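Local coordinates for Mgp-operon protein 3 (Mycoplasma pneumoniae, PDB 6RJ1) that probably acts with the P1 adhesin in attaching the bacterium to sugars on host cells, as one of its immunodominant surface proteins, at residues S580-L585 against G674-F679; T668-L673 against P744-R749. One frame throughout, in Å; residues are numbered along the deposited sequence.

Both contacts belong to the same corner of the fold. Their centres lie about 9 Å apart. Helix 666-673 supplies one side of contact 2, and the loop that leaves this helix supplies one side of contact 1. Contact 1 is largely buried and joins two loops. Its touches across the segments are van der Waals contacts, some between methyls and polar atoms, but several of its polar groups also turn to D671 on the helix. Contact 2 is only partly buried. It lays the helix against the loop 744-749, part of which is exposed, and is almost wholly apolar. The helix meets S580-L585 chiefly through D671, which accepts bonds from it, and P744-R749 through V669 and F670.

Contact 1: S580-L585 against G674-F679; sequences STTAGL and GLNFNF
L585 and F679 meet between two irregular loops, whose short parts 582-585 and 676-679 run in nearly the same direction, 11° apart. Both loops lie in the MgpC adhesin region, a family grouped with the beta-propellers. One follows strand 575-577 and the other leaves helix 666-673 at G674. The apolar part centres on L585. Both its methyls lie against the CD2-CE2 side of the F679 ring. L585 CD1 lies in the ring plane at the edge, 3.9 Å from F679 CE2. L585 CD2 approaches the ring at a slant and also reaches the backbone, 3.6 Å from F677 O. A616 of strand 614-616 touches both L585 and F679. T582 CG2 is 3.8 Å from N676 ND2. With chi1 at -56° this methyl, anti to the backbone N, faces N676, while OG1 bonds weakly to D671 OD1.

The polar part goes through a third element, the helix. D671 OD2 bonds to S580 OG, and D671 OD1 also takes a weak bond from N676 ND2. No hydrogen bond joins S580-L585 to G674-F679. Further on, the second loop bonds back to the first through P687, R689 and T690. N678 OD1 takes the backbone N of E684, while N678 CB packs 3.8 Å from L585 O.

Contact 2: T668-L673 against P744-R749; sequences TVFDAL and PEAGNR
F670 reaches from helix 666-673 to the loop 744-749 and carries most of the contact. Its side chain and that of P744 slide past each other in opposite directions. The far end of the phenyl ring thus lies beside the proline ring. F670 CE1 is 3.6 Å from both P744 CB and P744 CG, so two neighbouring ring carbons of the proline share one phenyl corner.

The other side of the ring tip meets A746. F670 CE2 is 3.8 Å from A746 CB, again at a slant. The backbone of A746 is placed differently. Its N lies at the edge of the phenyl ring and in its plane, 3.8 Å from F670 CZ. P744 and A746 both direct CB to the helix, while E745 between them turns its CB away.

V669 adds a smaller patch one residue earlier on the helix. CG1 is anti to the backbone N (chi1 171°), which sets this methyl beside the proline. V669 CG1 stands 4.1 Å from P744 CD, and the two side chains cross obliquely.

F670 also meets Y617, with the ring planes at about 45°, and touches L675 and N676 in the loop after the helix. F670 thus packs against three loop regions around its helix.

No hydrogen bond links the two segments. The fit rests on the shapes of Phe, Val, Pro and Ala. Apolar burial therefore holds 744-749 to 668-673 here, with F670 buried while P744 and A746 stay partly exposed.

Contact 1: S580-L585 against G674-F679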
loop_
_atom_site.group_PDB
_atom_site.type_symbol
_atom_site.label_atom_id
_atom_site.label_comp_id
_atom_site.label_asym_id
_atom_site.label_seq_id
_atom_site.Cartn_x
_atom_site.Cartn_y
_atom_site.Cartn_z
ATOM N N SER A 580 15.395 12.370 1.794
ATOM C CA SER A 580 14.277 13.244 1.448
ATOM C C SER A 580 14.433 13.746 0.002
ATOM O O SER A 580 15.517 14.220 -0.379
ATOM C CB SER A 580 14.237 14.430 2.408
ATOM O OG SER A 580 13.352 15.445 1.959
ATOM N N THR A 581 13.355 13.630 -0.795
ATOM C CA THR A 581 13.349 14.065 -2.196
ATOM C C THR A 581 12.423 15.256 -2.430
ATOM O O THR A 581 11.952 15.456 -3.550
ATOM C CB THR A 581 13.015 12.909 -3.124
ATOM O OG1 THR A 581 11.719 12.407 -2.802
ATOM C CG2 THR A 581 14.061 11.821 -3.102
ATOM N N THR A 582 12.173 16.050 -1.381
ATOM C CA THR A 582 11.304 17.220 -1.454
ATOM C C THR A 582 11.925 18.285 -2.356
ATOM O O THR A 582 13.116 18.566 -2.239
ATOM C CB THR A 582 10.989 17.724 -0.037
ATOM O OG1 THR A 582 10.420 16.641 0.700
ATOM C CG2 THR A 582 10.039 18.916 -0.025
ATOM N N ALA A 583 11.112 18.859 -3.259
ATOM C CA ALA A 583 11.503 19.918 -4.185
ATOM C C ALA A 583 12.068 21.101 -3.406
ATOM O O ALA A 583 11.541 21.441 -2.346
ATOM C CB ALA A 583 10.293 20.363 -4.991
ATOM N N GLY A 584 13.134 21.700 -3.932
ATOM C CA GLY A 584 13.811 22.841 -3.320
ATOM C C GLY A 584 12.932 24.059 -3.108
ATOM O O GLY A 584 11.899 24.206 -3.769
ATOM N N LEU A 585 13.336 24.942 -2.174
ATOM C CA LEU A 585 12.602 26.170 -1.855
ATOM C C LEU A 585 12.539 27.126 -3.049
ATOM O O LEU A 585 11.564 27.859 -3.213
ATOM C CB LEU A 585 13.224 26.877 -0.642
ATOM C CG LEU A 585 12.967 26.241 0.719
ATOM C CD1 LEU A 585 13.879 26.831 1.772
ATOM C CD2 LEU A 585 11.521 26.396 1.149
ATOM N N GLY A 674 3.371 16.700 5.057
ATOM C CA GLY A 674 3.209 17.709 4.012
ATOM C C GLY A 674 3.322 19.126 4.521
ATOM O O GLY A 674 2.458 19.958 4.234
ATOM N N LEU A 675 4.391 19.394 5.291
ATOM C CA LEU A 675 4.623 20.673 5.939
ATOM C C LEU A 675 5.701 21.543 5.266
ATOM O O LEU A 675 6.019 22.626 5.762
ATOM C CB LEU A 675 4.939 20.428 7.424
ATOM C CG LEU A 675 3.786 19.913 8.279
ATOM C CD1 LEU A 675 4.303 19.218 9.512
ATOM C CD2 LEU A 675 2.855 21.040 8.676
ATOM N N ASN A 676 6.234 21.093 4.130
ATOM C CA ASN A 676 7.239 21.842 3.387
ATOM C C ASN A 676 6.540 22.753 2.380
ATOM O O ASN A 676 5.834 22.280 1.487
ATOM C CB ASN A 676 8.247 20.901 2.714
ATOM C CG ASN A 676 9.014 20.031 3.680
ATOM O OD1 ASN A 676 9.733 20.519 4.555
ATOM N ND2 ASN A 676 8.882 18.720 3.541
ATOM N N PHE A 677 6.694 24.067 2.575
ATOM C CA PHE A 677 6.101 25.102 1.734
ATOM C C PHE A 677 7.170 26.098 1.371
ATOM O O PHE A 677 8.078 26.333 2.167
ATOM C CB PHE A 677 4.960 25.820 2.480
ATOM C CG PHE A 677 3.721 24.985 2.708
ATOM C CD1 PHE A 677 3.626 24.134 3.805
ATOM C CD2 PHE A 677 2.637 25.071 1.843
ATOM C CE1 PHE A 677 2.483 23.352 4.012
ATOM C CE2 PHE A 677 1.491 24.293 2.052
ATOM C CZ PHE A 677 1.423 23.432 3.134
ATOM N N ASN A 678 7.069 26.687 0.170
ATOM C CA ASN A 678 8.015 27.702 -0.281
ATOM C C ASN A 678 7.752 29.034 0.429
ATOM O O ASN A 678 6.650 29.249 0.945
ATOM C CB ASN A 678 7.993 27.851 -1.816
ATOM C CG ASN A 678 6.675 28.232 -2.461
ATOM O OD1 ASN A 678 5.803 28.879 -1.873
ATOM N ND2 ASN A 678 6.514 27.855 -3.719
ATOM N N PHE A 679 8.756 29.923 0.461
ATOM C CA PHE A 679 8.618 31.231 1.099
ATOM C C PHE A 679 8.191 32.294 0.074
ATOM O O PHE A 679 8.842 33.336 -0.083
ATOM C CB PHE A 679 9.883 31.603 1.896
ATOM C CG PHE A 679 10.161 30.669 3.050
ATOM C CD1 PHE A 679 9.479 30.802 4.256
ATOM C CD2 PHE A 679 11.088 29.645 2.928
ATOM C CE1 PHE A 679 9.726 29.925 5.318
ATOM C CE2 PHE A 679 11.338 28.772 3.991
ATOM C CZ PHE A 679 10.654 28.916 5.179
#

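Contact 2: T668-L673 against P744-R749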
loop_
_atom_site.group_PDB
_atom_site.type_symbol
_atom_site.label_atom_id
_atom_site.label_comp_id
_atom_site.label_asym_id
_atom_site.label_seq_id
_atom_site.Cartn_x
_atom_site.Cartn_y
_atom_site.Cartn_z
ATOM N N THR A 668 11.901 14.178 7.775
ATOM C CA THR A 668 11.030 13.019 7.538
ATOM C C THR A 668 9.598 13.289 8.037
ATOM O O THR A 668 8.638 12.885 7.378
ATOM C CB THR A 668 11.663 11.756 8.126
ATOM O OG1 THR A 668 12.048 12.056 9.461
ATOM C CG2 THR A 668 12.902 11.311 7.354
ATOM N N VAL A 669 9.465 14.014 9.171
ATOM C CA VAL A 669 8.183 14.437 9.754
ATOM C C VAL A 669 7.511 15.420 8.776
ATOM O O VAL A 669 6.338 15.262 8.452
ATOM C CB VAL A 669 8.371 15.050 11.171
ATOM C CG1 VAL A 669 7.090 15.696 11.684
ATOM C CG2 VAL A 669 8.869 14.008 12.158
ATOM N N PHE A 670 8.274 16.405 8.281
ATOM C CA PHE A 670 7.811 17.411 7.328
ATOM C C PHE A 670 7.360 16.800 6.000
ATOM O O PHE A 670 6.353 17.217 5.435
ATOM C CB PHE A 670 8.896 18.484 7.130
ATOM C CG PHE A 670 8.779 19.650 8.086
ATOM C CD1 PHE A 670 8.951 19.472 9.453
ATOM C CD2 PHE A 670 8.476 20.923 7.621
ATOM C CE1 PHE A 670 8.811 20.545 10.339
ATOM C CE2 PHE A 670 8.338 21.995 8.507
ATOM C CZ PHE A 670 8.508 21.800 9.862
ATOM N N ASP A 671 8.076 15.780 5.543
ATOM C CA ASP A 671 7.800 15.059 4.302
ATOM C C ASP A 671 6.569 14.177 4.406
ATOM O O ASP A 671 5.861 14.003 3.417
ATOM C CB ASP A 671 9.013 14.208 3.916
ATOM C CG ASP A 671 10.220 14.962 3.375
ATOM O OD1 ASP A 671 10.307 16.194 3.586
ATOM O OD2 ASP A 671 11.072 14.325 2.742
ATOM N N ALA A 672 6.331 13.582 5.576
ATOM C CA ALA A 672 5.199 12.687 5.768
ATOM C C ALA A 672 3.917 13.438 6.053
ATOM O O ALA A 672 2.842 12.961 5.703
ATOM C CB ALA A 672 5.495 11.717 6.892
ATOM N N LEU A 673 4.021 14.611 6.690
ATOM C CA LEU A 673 2.877 15.418 7.082
ATOM C C LEU A 673 2.555 16.560 6.104
ATOM O O LEU A 673 1.552 17.256 6.286
ATOM C CB LEU A 673 3.101 15.929 8.512
ATOM C CG LEU A 673 2.684 15.014 9.675
ATOM C CD1 LEU A 673 3.545 13.758 9.765
ATOM C CD2 LEU A 673 2.776 15.750 10.989
ATOM N N PRO A 744 4.999 20.391 13.712
ATOM C CA PRO A 744 5.901 21.552 13.667
ATOM C C PRO A 744 5.603 22.536 12.533
ATOM O O PRO A 744 4.762 22.264 11.676
ATOM C CB PRO A 744 7.298 20.917 13.559
ATOM C CG PRO A 744 7.076 19.447 13.324
ATOM C CD PRO A 744 5.626 19.205 13.103
ATOM N N GLU A 745 6.279 23.696 12.550
ATOM C CA GLU A 745 6.120 24.732 11.532
ATOM C C GLU A 745 7.428 25.460 11.288
ATOM O O GLU A 745 8.084 25.878 12.242
ATOM C CB GLU A 745 4.952 25.698 11.843
ATOM C CG GLU A 745 4.615 25.888 13.318
ATOM C CD GLU A 745 3.170 26.250 13.619
ATOM O OE1 GLU A 745 2.947 27.194 14.412
ATOM O OE2 GLU A 745 2.261 25.589 13.066
ATOM N N ALA A 746 7.828 25.567 10.010
ATOM C CA ALA A 746 9.075 26.214 9.599
ATOM C C ALA A 746 8.900 27.710 9.362
ATOM O O ALA A 746 7.926 28.131 8.734
ATOM C CB ALA A 746 9.633 25.543 8.353
ATOM N N GLY A 747 9.852 28.487 9.876
ATOM C CA GLY A 747 9.887 29.941 9.756
ATOM C C GLY A 747 9.672 30.706 11.050
ATOM O O GLY A 747 9.492 31.928 11.018
ATOM N N ASN A 748 9.708 29.995 12.198
ATOM C CA ASN A 748 9.464 30.557 13.528
ATOM C C ASN A 748 10.670 31.326 14.117
ATOM O O ASN A 748 11.249 32.178 13.434
ATOM C CB ASN A 748 8.951 29.468 14.497
ATOM C CG ASN A 748 7.559 28.934 14.206
ATOM O OD1 ASN A 748 7.281 27.747 14.399
ATOM N ND2 ASN A 748 6.641 29.789 13.760
ATOM N N ARG A 749 11.010 31.044 15.393
ATOM C CA ARG A 749 12.061 31.705 16.175
ATOM C C ARG A 749 12.894 30.695 17.011
ATOM O O ARG A 749 13.307 31.015 18.135
ATOM C CB ARG A 749 11.407 32.783 17.076
ATOM C CG ARG A 749 10.210 32.266 17.892
ATOM C CD ARG A 749 9.368 33.371 18.505
ATOM N NE ARG A 749 8.454 33.983 17.539
ATOM C CZ ARG A 749 8.559 35.229 17.086
ATOM N NH1 ARG A 749 9.540 36.019 17.512
ATOM N NH2 ARG A 749 7.682 35.698 16.209
#